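Local coordinates for protein enoyl-CoA hydratase, EchA12_1 (Mycobacterium marinum M, PDB 3QRE) that probably catalyses the hydration of enoyl-CoA thioesters in fatty acid metabolism, at residues Val31-Thr36 with Tyr63-Arg68; Gly38-Ile43 with Tyr228-Ala233; Ile43-Ala48 with Pro56-Gly61. All coordinates share one frame; numbering follows the deposited sequence.

Interaction 1 of 3, residues Val31-Thr36 with Tyr63-Arg68; sequences VLYEAT and YAAIDR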
# COMPACT_ATOMS: atom_id res chain seq x y z
N VAL A 31 11.79 -27.42 -17.39
CA VAL A 31 10.47 -27.00 -16.93
C VAL A 31 9.42 -28.04 -17.36
O VAL A 31 9.31 -28.36 -18.54
CB VAL A 31 10.11 -25.58 -17.48
CG1 VAL A 31 8.71 -25.17 -17.08
CG2 VAL A 31 11.10 -24.54 -17.02
N LEU A 32 8.66 -28.55 -16.40
CA LEU A 32 7.57 -29.48 -16.70
C LEU A 32 6.25 -28.76 -16.96
O LEU A 32 5.96 -27.71 -16.36
CB LEU A 32 7.37 -30.48 -15.56
CG LEU A 32 8.63 -31.22 -15.08
CD1 LEU A 32 8.33 -31.97 -13.80
CD2 LEU A 32 9.16 -32.15 -16.19
N TYR A 33 5.44 -29.36 -17.84
CA TYR A 33 4.16 -28.81 -18.21
C TYR A 33 3.03 -29.85 -18.08
O TYR A 33 3.09 -30.94 -18.64
CB TYR A 33 4.25 -28.29 -19.64
CG TYR A 33 2.98 -27.65 -20.14
CD1 TYR A 33 2.86 -26.26 -20.18
CD2 TYR A 33 1.89 -28.42 -20.59
CE1 TYR A 33 1.70 -25.64 -20.65
CE2 TYR A 33 0.71 -27.81 -21.06
CZ TYR A 33 0.63 -26.40 -21.08
OH TYR A 33 -0.48 -25.74 -21.54
N GLU A 34 1.98 -29.49 -17.36
CA GLU A 34 0.86 -30.39 -17.16
C GLU A 34 -0.47 -29.62 -17.14
O GLU A 34 -0.58 -28.57 -16.51
CB GLU A 34 1.06 -31.17 -15.86
CG GLU A 34 -0.12 -31.99 -15.40
CD GLU A 34 0.08 -32.60 -14.01
OE1 GLU A 34 1.25 -32.71 -13.55
OE2 GLU A 34 -0.94 -32.96 -13.37
N ALA A 35 -1.46 -30.15 -17.84
CA ALA A 35 -2.79 -29.53 -17.89
C ALA A 35 -3.85 -30.35 -17.12
O ALA A 35 -4.01 -31.55 -17.36
CB ALA A 35 -3.21 -29.35 -19.34
N THR A 36 -4.57 -29.72 -16.19
CA THR A 36 -5.65 -30.40 -15.47
C THR A 36 -6.93 -30.48 -16.36
O THR A 36 -7.04 -29.74 -17.36
CB THR A 36 -6.00 -29.75 -14.09
OG1 THR A 36 -6.54 -28.44 -14.28
CG2 THR A 36 -4.78 -29.68 -13.19
N TYR A 63 9.57 -19.83 -20.80
CA TYR A 63 8.98 -19.09 -21.91
C TYR A 63 8.14 -19.98 -22.79
O TYR A 63 7.00 -19.62 -23.14
CB TYR A 63 10.04 -18.40 -22.76
CG TYR A 63 10.85 -17.40 -21.99
CD1 TYR A 63 10.29 -16.72 -20.89
CD2 TYR A 63 12.17 -17.12 -22.35
CE1 TYR A 63 11.01 -15.78 -20.17
CE2 TYR A 63 12.92 -16.20 -21.63
CZ TYR A 63 12.33 -15.52 -20.53
OH TYR A 63 13.06 -14.61 -19.80
N ALA A 64 8.67 -21.17 -23.10
CA ALA A 64 8.00 -22.09 -24.00
C ALA A 64 6.74 -22.61 -23.34
O ALA A 64 5.71 -22.72 -23.98
CB ALA A 64 8.96 -23.25 -24.42
N ALA A 65 6.83 -22.91 -22.05
CA ALA A 65 5.69 -23.40 -21.28
C ALA A 65 4.59 -22.35 -21.18
O ALA A 65 3.44 -22.64 -21.52
CB ALA A 65 6.13 -23.88 -19.89
N ILE A 66 4.94 -21.13 -20.77
CA ILE A 66 4.00 -19.98 -20.79
C ILE A 66 3.35 -19.73 -22.16
O ILE A 66 2.13 -19.60 -22.25
CB ILE A 66 4.66 -18.64 -20.32
CG1 ILE A 66 5.00 -18.67 -18.83
CG2 ILE A 66 3.79 -17.44 -20.66
CD1 ILE A 66 3.82 -18.75 -17.87
N ASP A 67 4.17 -19.68 -23.21
CA ASP A 67 3.65 -19.52 -24.58
C ASP A 67 2.62 -20.58 -24.90
O ASP A 67 1.56 -20.28 -25.47
CB ASP A 67 4.77 -19.52 -25.62
CG ASP A 67 5.60 -18.23 -25.58
OD1 ASP A 67 5.28 -17.34 -24.75
OD2 ASP A 67 6.57 -18.11 -26.37
N ARG A 68 2.90 -21.82 -24.51
CA ARG A 68 1.98 -22.93 -24.79
C ARG A 68 0.64 -22.80 -24.06
O ARG A 68 -0.42 -22.95 -24.67
CB ARG A 68 2.68 -24.27 -24.50
CG ARG A 68 1.80 -25.48 -24.70
CD ARG A 68 2.56 -26.74 -24.32
NE ARG A 68 1.71 -27.93 -24.31
CZ ARG A 68 2.13 -29.14 -23.94
NH1 ARG A 68 3.39 -29.32 -23.52
NH2 ARG A 68 1.29 -30.17 -23.96
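Tyr33 and Arg68 meet in a stack of guanidinium on ring. The guanidinium of Arg68 lies flat against one face of the Tyr33 ring, with the two centres 3.9 Å apart and the planes only 13° from parallel. The overlap is not centred on the whole ring: Arg68 CZ sits 3.4 Å from Tyr33 CD2, while NE passes over the neighbouring CE2. Just before the guanidinium, the CD methylene of Arg68 rides over the middle of the same face in a CH-pi contact, 3.8 Å from the ring centroid. Both partners leave their backbones with CG anti to N (chi1 177° for Arg68), and the arginine chain is then fully extended, which carries its flat end the length of the ring from the hydroxyl side toward CG. Arginine suits an exposed turn of helix here, because its methylenes and its flat cation can both cover an aromatic face while the charge stays near water.

The apolar part is built on Ala65, which is buried. Its CB lies 4.0 Å from Val31 CG1 and 4.1 Å from Tyr33 CD1, touching two residues that project from the same side of the strand. The small methyl lets the helix come near, and the Ala65 carbonyl oxygen reaches Tyr33 CE1 at 3.6 Å.

The axes of strand 31-35 and of the helical segment 63-68 come within 8.9 Å of each other and run nearly parallel, at 16°. The strand is at the edge of the six-stranded sheet within this chain and pairs antiparallel with strand 40-45, whose Ile43 packs against both Val31 and Ala65; the helix runs along one face of these two strands.

Interaction 2 of 3, residues Gly38-Ile43 with Tyr228-Ala233; sequences GGVAII and YAEDIA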
# COMPACT_ATOMS: atom_id res chain seq x y z
N GLY A 38 -9.72 -29.35 -15.51
CA GLY A 38 -10.32 -28.03 -15.28
C GLY A 38 -9.71 -26.85 -16.02
O GLY A 38 -10.16 -25.72 -15.84
N GLY A 39 -8.67 -27.09 -16.82
CA GLY A 39 -8.06 -26.05 -17.66
C GLY A 39 -6.99 -25.18 -16.98
O GLY A 39 -6.77 -24.03 -17.36
N VAL A 40 -6.34 -25.76 -15.97
CA VAL A 40 -5.17 -25.16 -15.35
C VAL A 40 -3.88 -25.77 -15.92
O VAL A 40 -3.70 -26.97 -15.88
CB VAL A 40 -5.19 -25.34 -13.81
CG1 VAL A 40 -3.96 -24.66 -13.18
CG2 VAL A 40 -6.50 -24.81 -13.22
N ALA A 41 -3.02 -24.93 -16.49
CA ALA A 41 -1.66 -25.32 -16.85
C ALA A 41 -0.72 -25.21 -15.63
O ALA A 41 -0.51 -24.12 -15.08
CB ALA A 41 -1.15 -24.43 -18.00
N ILE A 42 -0.14 -26.34 -15.23
CA ILE A 42 0.82 -26.38 -14.13
C ILE A 42 2.24 -26.39 -14.70
O ILE A 42 2.63 -27.31 -15.44
CB ILE A 42 0.60 -27.61 -13.21
CG1 ILE A 42 -0.84 -27.63 -12.70
CG2 ILE A 42 1.64 -27.61 -12.06
CD1 ILE A 42 -1.22 -28.88 -11.91
N ILE A 43 2.99 -25.36 -14.34
CA ILE A 43 4.34 -25.16 -14.83
C ILE A 43 5.26 -25.31 -13.63
O ILE A 43 5.12 -24.62 -12.60
CB ILE A 43 4.46 -23.78 -15.51
CG1 ILE A 43 3.46 -23.70 -16.68
CG2 ILE A 43 5.90 -23.47 -15.93
CD1 ILE A 43 3.56 -22.41 -17.51
N TYR A 228 -8.17 -22.51 -5.89
CA TYR A 228 -8.29 -21.09 -6.24
C TYR A 228 -8.28 -20.86 -7.75
O TYR A 228 -9.13 -20.14 -8.27
CB TYR A 228 -7.18 -20.29 -5.54
CG TYR A 228 -7.28 -18.80 -5.76
CD1 TYR A 228 -8.18 -18.03 -5.04
CD2 TYR A 228 -6.49 -18.17 -6.72
CE1 TYR A 228 -8.28 -16.68 -5.25
CE2 TYR A 228 -6.57 -16.83 -6.93
CZ TYR A 228 -7.47 -16.08 -6.20
OH TYR A 228 -7.55 -14.73 -6.43
N ALA A 229 -7.34 -21.50 -8.45
CA ALA A 229 -7.22 -21.39 -9.92
C ALA A 229 -8.43 -21.90 -10.72
O ALA A 229 -8.87 -21.26 -11.68
CB ALA A 229 -5.95 -22.04 -10.40
N GLU A 230 -8.96 -23.06 -10.36
CA GLU A 230 -10.20 -23.54 -10.98
C GLU A 230 -11.41 -22.73 -10.53
O GLU A 230 -12.35 -22.54 -11.30
CB GLU A 230 -10.38 -25.05 -10.77
CG GLU A 230 -9.80 -25.89 -11.94
CD GLU A 230 -9.44 -27.32 -11.55
OE1 GLU A 230 -8.28 -27.76 -11.79
OE2 GLU A 230 -10.35 -28.01 -11.00
N ASP A 231 -11.39 -22.25 -9.28
CA ASP A 231 -12.39 -21.30 -8.79
C ASP A 231 -12.49 -20.07 -9.70
O ASP A 231 -13.59 -19.75 -10.16
CB ASP A 231 -12.12 -20.86 -7.34
CG ASP A 231 -12.80 -21.75 -6.30
OD1 ASP A 231 -13.18 -22.92 -6.61
OD2 ASP A 231 -12.96 -21.28 -5.16
N ILE A 232 -11.37 -19.40 -9.98
CA ILE A 232 -11.40 -18.22 -10.85
C ILE A 232 -11.74 -18.56 -12.30
O ILE A 232 -12.41 -17.78 -13.00
CB ILE A 232 -10.13 -17.27 -10.72
CG1 ILE A 232 -8.98 -17.73 -11.60
CG2 ILE A 232 -9.68 -17.13 -9.25
CD1 ILE A 232 -7.71 -16.91 -11.38
N ALA A 233 -11.30 -19.73 -12.75
CA ALA A 233 -11.62 -20.23 -14.07
C ALA A 233 -13.13 -20.41 -14.25
O ALA A 233 -13.67 -20.15 -15.34
CB ALA A 233 -10.89 -21.52 -14.36
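Val40 lays its CG2 methyl against the root of Glu230, 3.7 Å from Glu230 CG, and at the same time reaches the methyl of Ala229, with CG2 and CB 4.0 Å apart. The valine points from the start of strand 40-45 toward helix 221-235, and its CG1 branch stands anti to the backbone N (chi1 -178°), which leaves CG2 beside that nitrogen as the branch that meets the helix. A branched apolar residue fits the strand and fills the approach, while alanine at 229 presents just one small methyl to it. Leu226, one turn earlier on the helix, also packs on Val40.

Beyond CG, Glu230 stretches out along the turn before the strand. Gly38, with no side chain, lets the carboxylate lie close to its backbone, Glu230 CD coming 3.9 Å from Gly38 CA. The next residue, Gly39, has a positive phi, a backbone shape that glycine adopts easily.

No hydrogen bond joins the two segments directly. The acid instead uses OE1 to bond Thr36 OG1, and that hydroxyl is also bonded to the backbone N of Val40. The chemistry is thus divided: the direct packing is van der Waals, with even the carboxylate lying against carbon, while the polar end of Glu230 is tied through Thr36 to the turn between strands 31-35 and 40-45.

Interaction 3 of 3, residues Ile43-Ala48 with Pro56-Gly61; sequences ITFNRA and PDLAAG
Where strand 40-45 ends and the chain turns toward helix 56-71, the backbones come nearest at Phe45 and Leu58, whose CA atoms are 7.0 Å apart. Leu58 bridges two kinds of neighbour with its two methyls. Its CD2 lies 3.7 Å from Phe45 CD1, meeting the ring obliquely as the two side chains cross at about a right angle, and its CD1 rests 3.9 Å from Arg47 CG. A buried leucine suits this spot, since its forked end can touch an aromatic ring and an aliphatic stem together.

Farther out, Arg47 and Asp57 form a salt bridge. Arg47 NE donates to Asp57 OD1 at 2.9 Å, with an angle of 147° at the hydrogen, and the oxygen lies 20° out of the guanidinium plane. A weak bond from NH2 to the same OD1 is longer, 3.4 Å. Arg47 bends at chi2 (-62°), which turns the edge bearing NE and NH2 to the acid, with NE the stronger donor. The other oxygen, OD2, pairs with Arg50 and receives a weak bond from the backbone N of Leu58, so one carboxylate in the first turn of the helix serves two arginines. Arg47 NH1 bonds the carbonyl of Gln28.

This is the first strand-to-helix connection of a beta-alpha-beta unit, strand 40-45, helix 56-71 and strand 77-82, with the two strands parallel neighbours, within the crotonase-like fold.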
# COMPACT_ATOMS: atom_id res chain seq x y z
N ILE A 43 2.99 -25.36 -14.34
CA ILE A 43 4.34 -25.16 -14.83
C ILE A 43 5.26 -25.31 -13.63
O ILE A 43 5.12 -24.62 -12.60
CB ILE A 43 4.46 -23.78 -15.51
CG1 ILE A 43 3.46 -23.70 -16.68
CG2 ILE A 43 5.90 -23.47 -15.93
CD1 ILE A 43 3.56 -22.41 -17.51
N THR A 44 6.21 -26.23 -13.77
CA THR A 44 7.06 -26.65 -12.66
C THR A 44 8.53 -26.50 -13.01
O THR A 44 9.02 -27.15 -13.96
CB THR A 44 6.73 -28.12 -12.25
OG1 THR A 44 5.33 -28.24 -11.99
CG2 THR A 44 7.53 -28.56 -10.99
N PHE A 45 9.24 -25.64 -12.27
CA PHE A 45 10.70 -25.59 -12.35
C PHE A 45 11.27 -26.93 -11.87
O PHE A 45 10.96 -27.39 -10.77
CB PHE A 45 11.31 -24.44 -11.53
CG PHE A 45 10.82 -23.06 -11.94
CD1 PHE A 45 10.86 -22.65 -13.27
CD2 PHE A 45 10.32 -22.19 -10.98
CE1 PHE A 45 10.43 -21.39 -13.63
CE2 PHE A 45 9.88 -20.93 -11.32
CZ PHE A 45 9.93 -20.52 -12.66
N ASN A 46 12.10 -27.54 -12.71
CA ASN A 46 12.55 -28.91 -12.51
C ASN A 46 14.07 -29.05 -12.48
O ASN A 46 14.64 -29.92 -13.12
CB ASN A 46 11.96 -29.83 -13.59
CG ASN A 46 12.22 -31.31 -13.31
OD1 ASN A 46 12.19 -31.75 -12.15
ND2 ASN A 46 12.49 -32.07 -14.35
N ARG A 47 14.71 -28.17 -11.72
CA ARG A 47 16.12 -28.30 -11.41
C ARG A 47 16.30 -28.24 -9.90
O ARG A 47 16.99 -27.37 -9.39
CB ARG A 47 16.91 -27.17 -12.08
CG ARG A 47 16.92 -27.23 -13.60
CD ARG A 47 17.60 -28.53 -14.09
NE ARG A 47 17.90 -28.46 -15.52
CZ ARG A 47 17.38 -29.26 -16.44
NH1 ARG A 47 16.52 -30.22 -16.10
NH2 ARG A 47 17.72 -29.09 -17.72
N ALA A 48 15.65 -29.18 -9.21
CA ALA A 48 15.63 -29.19 -7.74
C ALA A 48 17.02 -29.25 -7.12
O ALA A 48 17.25 -28.57 -6.11
CB ALA A 48 14.76 -30.31 -7.20
N PRO A 56 19.62 -20.36 -18.25
CA PRO A 56 19.10 -20.30 -19.61
C PRO A 56 18.20 -21.48 -19.93
O PRO A 56 17.24 -21.31 -20.68
CB PRO A 56 20.36 -20.30 -20.48
CG PRO A 56 21.46 -20.73 -19.60
CD PRO A 56 21.10 -20.31 -18.23
N ASP A 57 18.51 -22.65 -19.38
CA ASP A 57 17.64 -23.83 -19.53
C ASP A 57 16.27 -23.57 -18.91
O ASP A 57 15.23 -23.88 -19.51
CB ASP A 57 18.27 -25.12 -18.95
CG ASP A 57 18.67 -24.99 -17.46
OD1 ASP A 57 18.84 -26.03 -16.78
OD2 ASP A 57 18.85 -23.86 -16.96
N LEU A 58 16.28 -23.00 -17.71
CA LEU A 58 15.07 -22.73 -16.96
C LEU A 58 14.25 -21.64 -17.63
O LEU A 58 13.04 -21.75 -17.71
CB LEU A 58 15.42 -22.34 -15.53
CG LEU A 58 14.35 -22.79 -14.56
CD1 LEU A 58 14.43 -24.33 -14.34
CD2 LEU A 58 14.48 -22.04 -13.26
N ALA A 59 14.94 -20.61 -18.13
CA ALA A 59 14.31 -19.53 -18.85
C ALA A 59 13.59 -20.04 -20.10
O ALA A 59 12.37 -19.82 -20.24
CB ALA A 59 15.33 -18.42 -19.21
N ALA A 60 14.32 -20.73 -20.97
CA ALA A 60 13.75 -21.28 -22.21
C ALA A 60 12.57 -22.23 -21.96
O ALA A 60 11.58 -22.24 -22.72
CB ALA A 60 14.83 -21.94 -23.07
N GLY A 61 12.66 -23.02 -20.90
CA GLY A 61 11.55 -23.93 -20.57
C GLY A 61 10.35 -23.11 -20.15
O GLY A 61 9.24 -23.33 -20.64

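From the N terminus, strand 31-35 turns back into strand 40-45, its antiparallel neighbour, and the chain then passes through a loop into helix 56-71. Interaction 3 closes the shortest loop, joining the end of strand 40-45 to the start of that helix; interaction 1 closes a wider one, from strand 31-35 to the second half of the helix, and encloses it. Interaction 2 spans most of the chain, from the start of strand 40-45 to helix 221-235. It also encloses interaction 3 but crosses interaction 1, starting inside the loop that contact closes and ending beyond it. Ile43 belongs to both interactions 2 and 3. Together the three tie two helices, distant in sequence, to neighbouring strands of one sheet.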